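Local coordinates for putative branched chain amino acid ABC transporter, periplasmic amino acid-binding protein (Brucella ovis, PDB 4XFK), which serves as the periplasmic binding component of an amino-acid transport system, probably capturing branched-chain and related amino acids for an ABC importer, at residues 35-40 with 278-283; 97-102 with 126-131; 145-150 with 378-383; 166-171 with 219-224; 328-333 with 346-351. The protein carries 1 engineered substitution. One frame throughout, in Å; residues are numbered along the deposited sequence.

Contacts 1 and 2 are buried, while contacts 3, 4 and 5 are partly buried. Contact 1 joins two helices through one tyrosine-aspartate bond. Contacts 2 and 3 pack on a helix: contact 2 by CH-pi contact and a water held weakly on one side, contact 3 by a strand phenylalanine. Contacts 4 and 5 rely on polar bonds at helix and loop ends, from two tryptophans beside an acetate and from a histidine to a glutamate. Contacts 2 and 5 touch through H131 O and H348 ND1; contacts 3 and 5 share a sheet through neighbouring strands 350-360 and 373-380, and the K351-D383 salt bridge ties them. Contact 4 lies across the chain's centre from contacts 1 and 5.

Contact 1: residues 35-40 with 278-283; sequences VLYQLG and MAFAED
Y37 and D283 both carry CG anti to the backbone N (chi1 173° for Y37), and these torsions bring the phenol and the carboxylate together between their helices. Y37 heads toward helix 274-288 from its CB, and its hydroxyl donates to the aspartate: Y37 OH lies 2.6 Å from D283 OD2. The oxygen receives it on its anti lone pair, the one away from OD1, and the ring and carboxylate planes are turned 67° against each other. D283 OD2 is also salt-bridged to K41, one helical turn beyond Y37, so two groups of the same helix grip this one oxygen. The lysine's charge probably helps to keep the carboxylate ionised. The two helices, 26-44 and 274-288, are far apart in sequence but belong to one periplasmic binding protein fold, and here they meet almost entirely through side chains: the closest CA atoms, those of Y37 and D283, are still 9.8 Å apart. F280 comes in beside the phenol. Its CE1 sits 3.8 Å from Y37 CE2, which lies in the plane of the phenylalanine ring at its edge, and Y37 OH is 3.8 Å from F280 CD1. The two ring planes stand at 72°, with centroids 6.0 Å apart. F268 meets F280 edge-to-face, F301 also reaches the F280 ring, and Y284 packs against the ring of Y37.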
# COMPACT_ATOMS: atom_id res chain seq x y z
N VAL A 35 -7.91 7.41 5.84
CA VAL A 35 -7.37 8.63 6.41
C VAL A 35 -8.39 9.32 7.32
O VAL A 35 -8.06 9.73 8.44
CB VAL A 35 -6.86 9.57 5.30
CG1 VAL A 35 -6.47 10.94 5.85
CG2 VAL A 35 -5.67 8.93 4.59
N LEU A 36 -9.63 9.44 6.86
CA LEU A 36 -10.66 10.05 7.70
C LEU A 36 -10.92 9.18 8.93
O LEU A 36 -11.16 9.69 10.01
CB LEU A 36 -11.95 10.27 6.92
CG LEU A 36 -11.83 11.34 5.84
CD1 LEU A 36 -13.17 11.58 5.16
CD2 LEU A 36 -11.29 12.64 6.41
N TYR A 37 -10.85 7.86 8.77
CA TYR A 37 -11.03 6.97 9.92
C TYR A 37 -9.96 7.24 10.99
O TYR A 37 -10.29 7.48 12.16
CB TYR A 37 -11.01 5.50 9.49
CG TYR A 37 -11.02 4.51 10.64
CD1 TYR A 37 -12.21 4.03 11.16
CD2 TYR A 37 -9.83 4.04 11.19
CE1 TYR A 37 -12.22 3.12 12.21
CE2 TYR A 37 -9.82 3.13 12.23
CZ TYR A 37 -11.02 2.68 12.74
OH TYR A 37 -11.00 1.77 13.78
N GLN A 38 -8.69 7.18 10.61
CA GLN A 38 -7.65 7.24 11.63
C GLN A 38 -7.34 8.65 12.13
O GLN A 38 -7.13 8.86 13.33
CB GLN A 38 -6.38 6.50 11.20
CG GLN A 38 -5.41 6.30 12.35
CD GLN A 38 -6.03 5.52 13.52
OE1 GLN A 38 -6.78 4.57 13.32
NE2 GLN A 38 -5.69 5.91 14.74
N LEU A 39 -7.32 9.63 11.23
CA LEU A 39 -7.23 11.01 11.69
C LEU A 39 -8.48 11.36 12.50
O LEU A 39 -8.42 12.17 13.43
CB LEU A 39 -7.04 11.99 10.55
CG LEU A 39 -5.73 11.87 9.77
CD1 LEU A 39 -5.62 13.01 8.78
CD2 LEU A 39 -4.53 11.87 10.69
N GLY A 40 -9.61 10.73 12.18
CA GLY A 40 -10.80 10.89 12.99
C GLY A 40 -10.59 10.41 14.41
O GLY A 40 -11.04 11.06 15.35
N MET A 278 -9.97 -8.83 14.48
CA MET A 278 -11.40 -8.84 14.22
C MET A 278 -12.10 -7.60 14.79
O MET A 278 -13.01 -7.06 14.16
CB MET A 278 -12.06 -10.12 14.72
CG MET A 278 -13.49 -10.28 14.23
SD MET A 278 -13.64 -10.38 12.44
CE MET A 278 -12.88 -11.99 12.16
N ALA A 279 -11.67 -7.15 15.96
CA ALA A 279 -12.28 -5.96 16.56
C ALA A 279 -12.04 -4.74 15.68
O ALA A 279 -12.92 -3.89 15.53
CB ALA A 279 -11.74 -5.73 17.97
N PHE A 280 -10.85 -4.64 15.10
CA PHE A 280 -10.56 -3.57 14.17
C PHE A 280 -11.46 -3.64 12.93
O PHE A 280 -12.00 -2.63 12.51
CB PHE A 280 -9.10 -3.58 13.75
CG PHE A 280 -8.81 -2.69 12.58
CD1 PHE A 280 -9.06 -1.32 12.64
CD2 PHE A 280 -8.33 -3.22 11.40
CE1 PHE A 280 -8.81 -0.51 11.55
CE2 PHE A 280 -8.08 -2.42 10.31
CZ PHE A 280 -8.32 -1.05 10.38
N ALA A 281 -11.62 -4.83 12.36
CA ALA A 281 -12.47 -5.00 11.19
C ALA A 281 -13.88 -4.51 11.48
O ALA A 281 -14.47 -3.78 10.69
CB ALA A 281 -12.49 -6.46 10.74
N GLU A 282 -14.41 -4.89 12.64
CA GLU A 282 -15.76 -4.49 13.01
C GLU A 282 -15.88 -2.98 13.25
O GLU A 282 -16.87 -2.36 12.85
CB GLU A 282 -16.24 -5.28 14.23
CG GLU A 282 -16.46 -6.77 13.96
CD GLU A 282 -17.63 -7.03 13.03
OE1 GLU A 282 -18.59 -6.23 13.07
OE2 GLU A 282 -17.61 -8.02 12.27
N ASP A 283 -14.90 -2.39 13.92
CA ASP A 283 -14.96 -0.96 14.18
C ASP A 283 -14.84 -0.16 12.89
O ASP A 283 -15.56 0.83 12.68
CB ASP A 283 -13.88 -0.52 15.17
CG ASP A 283 -14.05 0.93 15.58
OD1 ASP A 283 -14.99 1.21 16.34
OD2 ASP A 283 -13.25 1.78 15.14

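Contact 2: residues 97-102 with 126-131; sequences DVRKYN and KCHFYH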
# COMPACT_ATOMS: atom_id res chain seq x y z
N ASP A 97 9.10 16.91 -5.43
CA ASP A 97 8.68 18.28 -5.20
C ASP A 97 8.81 18.67 -3.73
O ASP A 97 9.24 19.79 -3.41
CB ASP A 97 7.25 18.52 -5.69
CG ASP A 97 7.14 18.49 -7.20
OD1 ASP A 97 8.18 18.56 -7.88
OD2 ASP A 97 6.00 18.40 -7.71
N VAL A 98 8.47 17.75 -2.83
CA VAL A 98 8.64 18.00 -1.40
C VAL A 98 10.12 18.12 -1.03
O VAL A 98 10.52 19.03 -0.30
CB VAL A 98 7.93 16.93 -0.54
CG1 VAL A 98 8.37 17.05 0.91
CG2 VAL A 98 6.41 17.08 -0.68
N ARG A 99 10.94 17.22 -1.55
CA ARG A 99 12.38 17.25 -1.28
C ARG A 99 12.99 18.58 -1.72
O ARG A 99 13.77 19.20 -0.98
CB ARG A 99 13.10 16.08 -1.94
CG ARG A 99 14.57 16.00 -1.57
CD ARG A 99 15.30 14.91 -2.34
NE ARG A 99 15.31 15.22 -3.77
CZ ARG A 99 16.17 16.05 -4.34
NH1 ARG A 99 17.11 16.63 -3.61
NH2 ARG A 99 16.10 16.28 -5.65
N LYS A 100 12.64 19.01 -2.93
CA LYS A 100 13.20 20.26 -3.44
C LYS A 100 12.68 21.49 -2.70
O LYS A 100 13.43 22.44 -2.44
CB LYS A 100 12.96 20.38 -4.94
CG LYS A 100 13.84 19.41 -5.73
CD LYS A 100 13.68 19.61 -7.23
CE LYS A 100 12.26 19.32 -7.67
NZ LYS A 100 12.11 19.39 -9.15
N TYR A 101 11.41 21.48 -2.32
CA TYR A 101 10.85 22.56 -1.52
C TYR A 101 11.61 22.65 -0.20
O TYR A 101 11.99 23.74 0.25
CB TYR A 101 9.36 22.31 -1.26
CG TYR A 101 8.74 23.34 -0.33
CD1 TYR A 101 8.19 24.52 -0.84
CD2 TYR A 101 8.71 23.15 1.05
CE1 TYR A 101 7.64 25.47 -0.00
CE2 TYR A 101 8.17 24.11 1.89
CZ TYR A 101 7.63 25.26 1.36
OH TYR A 101 7.08 26.22 2.18
N ASN A 102 11.85 21.50 0.41
CA ASN A 102 12.50 21.47 1.71
C ASN A 102 13.92 22.02 1.67
O ASN A 102 14.35 22.69 2.60
CB ASN A 102 12.47 20.06 2.29
CG ASN A 102 11.09 19.65 2.72
OD1 ASN A 102 10.19 20.49 2.83
ND2 ASN A 102 10.90 18.36 2.97
N LYS A 126 15.25 7.50 -4.46
CA LYS A 126 14.55 8.74 -4.14
C LYS A 126 14.30 8.93 -2.64
O LYS A 126 13.56 9.82 -2.24
CB LYS A 126 13.22 8.84 -4.89
CG LYS A 126 13.36 9.15 -6.37
CD LYS A 126 12.01 9.49 -6.99
CE LYS A 126 12.17 9.98 -8.42
NZ LYS A 126 12.87 8.98 -9.26
N CYS A 127 14.91 8.09 -1.82
CA CYS A 127 14.80 8.18 -0.36
C CYS A 127 15.26 9.55 0.13
O CYS A 127 16.30 10.04 -0.31
CB CYS A 127 15.68 7.08 0.25
SG CYS A 127 15.92 7.17 2.03
N HIS A 128 14.51 10.16 1.04
CA HIS A 128 14.97 11.36 1.73
C HIS A 128 14.30 11.45 3.09
O HIS A 128 13.34 10.72 3.38
CB HIS A 128 14.77 12.64 0.90
CG HIS A 128 13.33 12.94 0.59
ND1 HIS A 128 12.58 13.83 1.33
CD2 HIS A 128 12.52 12.48 -0.39
CE1 HIS A 128 11.36 13.90 0.82
NE2 HIS A 128 11.30 13.09 -0.23
N PHE A 129 14.81 12.34 3.93
CA PHE A 129 14.45 12.36 5.33
C PHE A 129 12.98 12.69 5.57
O PHE A 129 12.39 12.22 6.54
CB PHE A 129 15.35 13.33 6.09
CG PHE A 129 15.08 13.39 7.57
CD1 PHE A 129 15.56 12.40 8.42
CD2 PHE A 129 14.35 14.43 8.11
CE1 PHE A 129 15.31 12.46 9.79
CE2 PHE A 129 14.10 14.50 9.47
CZ PHE A 129 14.57 13.51 10.31
N TYR A 130 12.38 13.48 4.69
CA TYR A 130 11.01 13.96 4.93
C TYR A 130 9.95 13.13 4.20
O TYR A 130 8.78 13.50 4.19
CB TYR A 130 10.90 15.46 4.64
CG TYR A 130 11.67 16.30 5.64
CD1 TYR A 130 11.12 16.63 6.87
CD2 TYR A 130 12.98 16.70 5.37
CE1 TYR A 130 11.84 17.38 7.80
CE2 TYR A 130 13.70 17.44 6.30
CZ TYR A 130 13.13 17.77 7.51
OH TYR A 130 13.86 18.51 8.42
N HIS A 131 10.36 12.01 3.62
CA HIS A 131 9.44 10.99 3.14
C HIS A 131 9.46 9.80 4.10
O HIS A 131 10.54 9.36 4.55
CB HIS A 131 9.81 10.52 1.73
CG HIS A 131 9.20 9.20 1.33
ND1 HIS A 131 9.85 8.00 1.52
CD2 HIS A 131 8.00 8.89 0.77
CE1 HIS A 131 9.08 7.01 1.10
NE2 HIS A 131 7.95 7.53 0.63
O HOH W 1 13.11 16.56 2.08
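The imidazole of H128 is covered on both faces: R99 CB sits over the centre of one, and the type I beta turn from H128 to H131 brings H131 CB against the other, nearer the rim. The first is a CH-pi contact, R99 CB 3.8 Å from the centroid of the H128 ring and 4° off its normal. R99 CG and CD continue over the ring before the chain bends at chi3 (65°) and takes the guanidinium to a salt bridge with E96. K126 O lies at the edge, in plane, and V98 CG1 approaches obliquely, 4.3 Å from H128 CE1.

The loop before strand 131-133 is thus packed on helix 88-104, beside the parallel sheet. N102 ND2 packs 3.3 Å from Y130 CB, and N102 OD1 is taken by V110 N. A water accepts from N102 ND2 at 3.0 Å and, weakly, from H128 ND1. The NE2 bond to T95 and this weak one probably help to set the ring's rotation, while aliphatic carbons clamp its faces.

Contact 3: residues 145-150 with 378-383; sequences VAQGMK and KTFTGD. With ACT (acetate ion), chain C.
T379 OG1 donates to an acetate oxygen, OXT, at 2.8 Å, the shortest polar bond here; the ion probably came from the crystallisation liquor. Next along the strand, F380 turns to helix 138-152 and carries the contact. With CG anti to the carbonyl carbon (chi1 -68°), its ring meets the helix backbone with its edge. F380 CZ comes within 3.7 Å of G148 N, which lies in the ring plane at the edge. F380 CE2 lies 3.9 Å from G148 CA. Q147 meets the ring with its aliphatic part: its CG is 3.8 Å from F380 CZ, and the two side chains cross at about a right angle. The bend at chi2 (66°) then carries the amide off to D151. K378 CG covers one face of the phenylalanine ring, offset toward the rim, and is 4.4 Å from G148 CA. The axes of segments 145-150 and 378-380 pass 9.2 Å apart, their N-to-C directions 133° from each other. F380 also packs on T144, D151 and V356. A helix laid against a strand of the mixed sheet in this way is the layered alpha/beta packing of a periplasmic binding protein lobe.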
# COMPACT_ATOMS: atom_id res chain seq x y z
N VAL A 145 4.56 -13.13 -0.77
CA VAL A 145 3.53 -13.93 -1.41
C VAL A 145 4.10 -15.25 -1.93
O VAL A 145 3.50 -16.32 -1.75
CB VAL A 145 2.74 -13.15 -2.52
CG1 VAL A 145 3.52 -13.05 -3.83
CG2 VAL A 145 1.38 -13.80 -2.74
N ALA A 146 5.29 -15.19 -2.53
CA ALA A 146 5.90 -16.40 -3.09
C ALA A 146 6.38 -17.34 -1.98
O ALA A 146 6.14 -18.55 -2.03
CB ALA A 146 7.06 -16.02 -4.02
N GLN A 147 7.05 -16.79 -0.97
CA GLN A 147 7.54 -17.61 0.13
C GLN A 147 6.40 -18.26 0.90
O GLN A 147 6.50 -19.42 1.31
CB GLN A 147 8.43 -16.81 1.07
CG GLN A 147 9.10 -17.66 2.14
CD GLN A 147 10.09 -18.63 1.56
OE1 GLN A 147 10.91 -18.27 0.71
NE2 GLN A 147 10.02 -19.88 2.00
N GLY A 148 5.31 -17.52 1.12
CA GLY A 148 4.14 -18.07 1.79
C GLY A 148 3.55 -19.25 1.03
O GLY A 148 3.25 -20.29 1.61
N MET A 149 3.40 -19.09 -0.28
CA MET A 149 2.95 -20.20 -1.12
C MET A 149 3.89 -21.40 -1.03
O MET A 149 3.44 -22.55 -0.93
CB MET A 149 2.79 -19.74 -2.57
CG MET A 149 1.68 -18.72 -2.73
SD MET A 149 1.55 -18.06 -4.39
CE MET A 149 0.90 -19.50 -5.26
N LYS A 150 5.20 -21.14 -1.06
CA LYS A 150 6.19 -22.20 -0.92
C LYS A 150 6.05 -22.92 0.42
O LYS A 150 6.08 -24.15 0.46
CB LYS A 150 7.60 -21.62 -1.07
CG LYS A 150 8.71 -22.66 -0.95
CD LYS A 150 10.06 -22.01 -1.20
CE LYS A 150 11.20 -23.01 -1.13
NZ LYS A 150 12.46 -22.40 -1.65
N LYS A 378 -0.52 -17.88 6.45
CA LYS A 378 0.86 -17.67 6.90
C LYS A 378 1.06 -16.21 7.26
O LYS A 378 0.72 -15.32 6.49
CB LYS A 378 1.86 -18.07 5.81
CG LYS A 378 3.32 -17.75 6.13
CD LYS A 378 3.82 -18.56 7.32
CE LYS A 378 5.28 -18.26 7.62
NZ LYS A 378 5.79 -18.99 8.81
N THR A 379 1.61 -15.96 8.44
CA THR A 379 1.99 -14.60 8.83
C THR A 379 3.49 -14.54 9.01
O THR A 379 4.07 -15.33 9.76
CB THR A 379 1.31 -14.16 10.13
OG1 THR A 379 -0.10 -14.06 9.92
CG2 THR A 379 1.85 -12.80 10.57
N PHE A 380 4.12 -13.60 8.31
CA PHE A 380 5.54 -13.34 8.49
C PHE A 380 5.69 -12.18 9.45
O PHE A 380 4.97 -11.19 9.36
CB PHE A 380 6.19 -12.99 7.15
CG PHE A 380 6.25 -14.14 6.19
CD1 PHE A 380 7.17 -15.16 6.38
CD2 PHE A 380 5.40 -14.19 5.10
CE1 PHE A 380 7.23 -16.23 5.49
CE2 PHE A 380 5.46 -15.26 4.20
CZ PHE A 380 6.38 -16.28 4.40
N THR A 381 6.63 -12.30 10.38
CA THR A 381 6.90 -11.21 11.32
C THR A 381 7.45 -9.99 10.59
O THR A 381 7.82 -10.07 9.42
CB THR A 381 7.94 -11.62 12.38
OG1 THR A 381 9.19 -11.86 11.73
CG2 THR A 381 7.50 -12.87 13.13
N GLY A 382 7.50 -8.86 11.29
CA GLY A 382 8.13 -7.66 10.76
C GLY A 382 9.56 -7.93 10.29
O GLY A 382 9.94 -7.55 9.18
N ASP A 383 10.35 -8.61 11.11
CA ASP A 383 11.72 -8.94 10.72
C ASP A 383 11.77 -9.83 9.47
O ASP A 383 12.66 -9.69 8.63
CB ASP A 383 12.48 -9.58 11.88
CG ASP A 383 12.85 -8.57 12.96
OD1 ASP A 383 13.04 -7.39 12.61
OD2 ASP A 383 12.96 -8.96 14.14
C ACT C . -2.39 -17.02 10.08
O ACT C . -2.08 -18.23 10.03
OXT ACT C . -1.69 -16.26 9.38
CH3 ACT C . -3.52 -16.51 10.92

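Contact 4: residues 166-171 with 219-224; sequences YSWGVD and GNWSND. With ACT (acetate ion), chain B.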
# COMPACT_ATOMS: atom_id res chain seq x y z
N TYR A 166 4.70 0.76 -15.76
CA TYR A 166 5.17 1.97 -15.08
C TYR A 166 6.04 1.50 -13.92
O TYR A 166 6.23 0.30 -13.74
CB TYR A 166 4.04 2.90 -14.64
CG TYR A 166 3.18 2.48 -13.45
CD1 TYR A 166 2.31 1.40 -13.53
CD2 TYR A 166 3.20 3.23 -12.27
CE1 TYR A 166 1.50 1.05 -12.46
CE2 TYR A 166 2.40 2.88 -11.20
CZ TYR A 166 1.55 1.79 -11.29
OH TYR A 166 0.73 1.44 -10.24
N SER A 167 6.57 2.44 -13.13
CA SER A 167 7.57 2.11 -12.12
C SER A 167 7.17 0.92 -11.25
O SER A 167 7.95 -0.01 -11.05
CB SER A 167 7.91 3.33 -11.24
OG SER A 167 6.76 3.77 -10.56
N TRP A 168 5.93 0.93 -10.76
CA TRP A 168 5.45 -0.14 -9.89
C TRP A 168 5.50 -1.52 -10.55
O TRP A 168 6.06 -2.47 -9.99
CB TRP A 168 4.03 0.18 -9.40
CG TRP A 168 3.29 -1.02 -8.90
CD1 TRP A 168 2.19 -1.61 -9.47
CD2 TRP A 168 3.58 -1.79 -7.72
NE1 TRP A 168 1.79 -2.69 -8.73
CE2 TRP A 168 2.62 -2.83 -7.65
CE3 TRP A 168 4.58 -1.72 -6.74
CZ2 TRP A 168 2.62 -3.78 -6.63
CZ3 TRP A 168 4.56 -2.67 -5.71
CH2 TRP A 168 3.59 -3.68 -5.67
N GLY A 169 4.92 -1.64 -11.74
CA GLY A 169 4.85 -2.92 -12.40
C GLY A 169 6.20 -3.46 -12.82
O GLY A 169 6.45 -4.66 -12.77
N VAL A 170 7.08 -2.56 -13.25
CA VAL A 170 8.45 -2.92 -13.58
C VAL A 170 9.15 -3.47 -12.34
O VAL A 170 9.84 -4.48 -12.42
CB VAL A 170 9.18 -1.70 -14.16
CG1 VAL A 170 10.69 -1.94 -14.24
CG2 VAL A 170 8.60 -1.36 -15.53
N ASP A 171 8.94 -2.83 -11.19
CA ASP A 171 9.54 -3.32 -9.95
C ASP A 171 9.02 -4.70 -9.57
O ASP A 171 9.77 -5.54 -9.06
CB ASP A 171 9.29 -2.35 -8.79
CG ASP A 171 10.12 -1.08 -8.88
OD1 ASP A 171 11.13 -1.05 -9.60
OD2 ASP A 171 9.76 -0.11 -8.18
N GLY A 219 1.15 -7.47 -9.97
CA GLY A 219 0.88 -6.31 -9.13
C GLY A 219 -0.26 -5.45 -9.65
O GLY A 219 -0.42 -4.32 -9.21
N ASN A 220 -1.05 -5.97 -10.59
CA ASN A 220 -2.13 -5.18 -11.18
C ASN A 220 -3.19 -4.79 -10.14
O ASN A 220 -3.35 -5.46 -9.12
CB ASN A 220 -2.78 -5.93 -12.34
CG ASN A 220 -1.90 -5.98 -13.57
OD1 ASN A 220 -0.71 -5.65 -13.52
ND2 ASN A 220 -2.48 -6.39 -14.69
N TRP A 221 -3.89 -3.70 -10.43
CA TRP A 221 -4.96 -3.22 -9.57
C TRP A 221 -5.91 -2.42 -10.43
O TRP A 221 -5.67 -2.22 -11.62
CB TRP A 221 -4.39 -2.36 -8.43
CG TRP A 221 -3.52 -1.22 -8.88
CD1 TRP A 221 -2.23 -1.31 -9.32
CD2 TRP A 221 -3.85 0.17 -8.89
NE1 TRP A 221 -1.75 -0.06 -9.62
CE2 TRP A 221 -2.72 0.87 -9.36
CE3 TRP A 221 -4.99 0.90 -8.54
CZ2 TRP A 221 -2.70 2.25 -9.49
CZ3 TRP A 221 -4.97 2.28 -8.68
CH2 TRP A 221 -3.83 2.94 -9.15
N SER A 222 -7.01 -1.97 -9.83
CA SER A 222 -8.08 -1.30 -10.57
C SER A 222 -8.52 -2.21 -11.74
O SER A 222 -8.51 -3.44 -11.62
CB SER A 222 -7.63 0.09 -11.06
OG SER A 222 -8.71 0.83 -11.61
N ASN A 223 -8.90 -1.61 -12.86
CA ASN A 223 -9.37 -2.39 -14.01
C ASN A 223 -8.35 -3.40 -14.53
O ASN A 223 -8.74 -4.45 -15.04
CB ASN A 223 -9.81 -1.45 -15.13
CG ASN A 223 -10.87 -0.49 -14.67
OD1 ASN A 223 -10.70 0.73 -14.73
ND2 ASN A 223 -11.97 -1.05 -14.17
N ASP A 224 -7.07 -3.10 -14.38
CA ASP A 224 -6.02 -3.98 -14.87
C ASP A 224 -5.98 -5.31 -14.12
O ASP A 224 -5.40 -6.27 -14.62
CB ASP A 224 -4.66 -3.30 -14.82
CG ASP A 224 -4.50 -2.25 -15.91
OD1 ASP A 224 -5.28 -2.26 -16.88
OD2 ASP A 224 -3.57 -1.44 -15.79
C ACT B . 1.43 1.81 -6.94
O ACT B . 1.51 2.51 -7.98
OXT ACT B . 2.19 2.13 -6.00
CH3 ACT B . 0.49 0.65 -6.85
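From CB outward, W168, in the first turn of helix 167-184, touches an acetate and then the backbone of G219, just past strand 215-218; chain ends after parallel strands 158-164 and 215-218 of this periplasmic binding protein fold meet here. W168 CB lies 3.7 Å from acetate O. CG, anti to the backbone N (chi1 161°), carries the indole toward G219, and the acetate methyl lies over one indole face, toward its rim, 3.9 Å from W168 CG. On the pyrrole edge NE1 donates to G219 O at 2.8 Å, nearly straight at 177° and in the indole plane, though tilted from the carbonyl plane. CZ2 passes 4.0 Å from G219 CA.

W221 NE1 donates to Y166 OH at 3.0 Å, again in the indole plane. The ion, probably from the crystallisation liquor, is also held by S88 OG and E118 N, which follow strands of the other sheet, consistent with a site in the cleft between the lobes. Y166 OH in turn donates to acetate O at 2.6 Å.

Contact 5: residues 328-333 with 346-351; sequences AIENAS and DDHQAK
The last turn of helix 322-331 and the loop next to strand 350-360 are joined here by a histidine-carboxylate hydrogen bond, E330 with H348. The imidazole H348 NE2 donates to E330 OE2 at 2.6 Å with an N-H...O angle of 172°, and the oxygen lies in the ring plane. The carboxylate plane stands 75° from it, and OE2 uses its anti lone pair. With CG anti to the carbonyl carbon (chi1 -69°) and the chain extended beyond it, E330 reaches the ring; its CG lies 3.6 Å from H348 NE2. The same OE2 also takes a salt bridge from R397, so two donors share one oxygen, and both probably favour an ionised glutamate.

The other ring nitrogen, H348 ND1, is bonded to H131 O, so both edges of the imidazole are held, and F132 stacks on the ring. Before H348, D347 OD1 accepts from Q349 N at 3.2 Å, from above the carboxylate plane: an Asx turn in the loop beside the strand.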
# COMPACT_ATOMS: atom_id res chain seq x y z
N ALA A 328 10.36 11.80 15.76
CA ALA A 328 9.44 11.02 16.59
C ALA A 328 8.90 9.81 15.81
O ALA A 328 8.71 8.74 16.40
CB ALA A 328 8.30 11.89 17.11
N ILE A 329 8.67 9.95 14.51
CA ILE A 329 8.21 8.80 13.72
C ILE A 329 9.31 7.73 13.70
O ILE A 329 9.03 6.55 13.91
CB ILE A 329 7.83 9.18 12.28
CG1 ILE A 329 6.66 10.17 12.26
CG2 ILE A 329 7.44 7.92 11.49
CD1 ILE A 329 6.43 10.80 10.89
N GLU A 330 10.55 8.15 13.47
CA GLU A 330 11.67 7.21 13.50
C GLU A 330 11.74 6.43 14.80
O GLU A 330 12.10 5.25 14.81
CB GLU A 330 13.00 7.95 13.30
CG GLU A 330 13.20 8.51 11.91
CD GLU A 330 14.60 9.07 11.71
OE1 GLU A 330 15.21 9.51 12.70
OE2 GLU A 330 15.09 9.06 10.57
N ASN A 331 11.44 7.11 15.91
CA ASN A 331 11.60 6.54 17.24
C ASN A 331 10.36 5.80 17.74
O ASN A 331 10.41 5.16 18.79
CB ASN A 331 11.94 7.64 18.25
CG ASN A 331 13.22 8.37 17.93
OD1 ASN A 331 14.10 7.84 17.27
ND2 ASN A 331 13.33 9.61 18.41
N ALA A 332 9.26 5.90 17.02
CA ALA A 332 7.98 5.41 17.51
C ALA A 332 7.73 3.94 17.21
O ALA A 332 8.19 3.40 16.21
CB ALA A 332 6.84 6.24 16.93
N SER A 333 6.97 3.30 18.09
CA SER A 333 6.46 1.96 17.81
C SER A 333 5.05 1.89 18.39
O SER A 333 4.76 2.50 19.42
CB SER A 333 7.35 0.88 18.42
OG SER A 333 7.32 0.95 19.83
N ASP A 346 16.99 4.12 8.44
CA ASP A 346 17.91 4.21 7.31
C ASP A 346 17.24 4.74 6.06
O ASP A 346 17.83 5.53 5.31
CB ASP A 346 18.49 2.83 6.97
CG ASP A 346 19.14 2.16 8.14
OD1 ASP A 346 18.45 1.94 9.17
OD2 ASP A 346 20.34 1.82 8.03
N ASP A 347 16.01 4.29 5.82
CA ASP A 347 15.35 4.52 4.54
C ASP A 347 13.91 4.99 4.71
O ASP A 347 13.26 5.35 3.74
CB ASP A 347 15.41 3.27 3.65
CG ASP A 347 14.78 2.03 4.30
OD1 ASP A 347 14.43 2.04 5.50
OD2 ASP A 347 14.66 1.01 3.59
N HIS A 348 13.43 4.98 5.95
CA HIS A 348 12.02 5.28 6.25
C HIS A 348 11.04 4.33 5.57
O HIS A 348 9.97 4.73 5.09
CB HIS A 348 11.68 6.76 5.99
CG HIS A 348 12.43 7.70 6.87
ND1 HIS A 348 12.40 9.07 6.70
CD2 HIS A 348 13.22 7.47 7.95
CE1 HIS A 348 13.16 9.64 7.63
NE2 HIS A 348 13.66 8.69 8.39
N GLN A 349 11.41 3.05 5.57
CA GLN A 349 10.49 1.96 5.27
C GLN A 349 9.95 1.41 6.59
O GLN A 349 10.73 1.03 7.47
CB GLN A 349 11.21 0.86 4.49
CG GLN A 349 10.37 -0.39 4.26
CD GLN A 349 9.10 -0.10 3.48
OE1 GLN A 349 9.14 0.43 2.37
NE2 GLN A 349 7.96 -0.44 4.07
N ALA A 350 8.63 1.37 6.74
CA ALA A 350 8.03 0.82 7.96
C ALA A 350 8.23 -0.69 8.04
O ALA A 350 8.31 -1.38 7.01
CB ALA A 350 6.55 1.17 8.04
N LYS A 351 8.32 -1.18 9.28
CA LYS A 351 8.48 -2.60 9.59
C LYS A 351 7.19 -3.10 10.22
O LYS A 351 6.71 -2.53 11.20
CB LYS A 351 9.65 -2.79 10.56
CG LYS A 351 9.92 -4.25 10.86
CD LYS A 351 11.35 -4.49 11.31
CE LYS A 351 11.57 -4.09 12.74
NZ LYS A 351 12.94 -4.50 13.14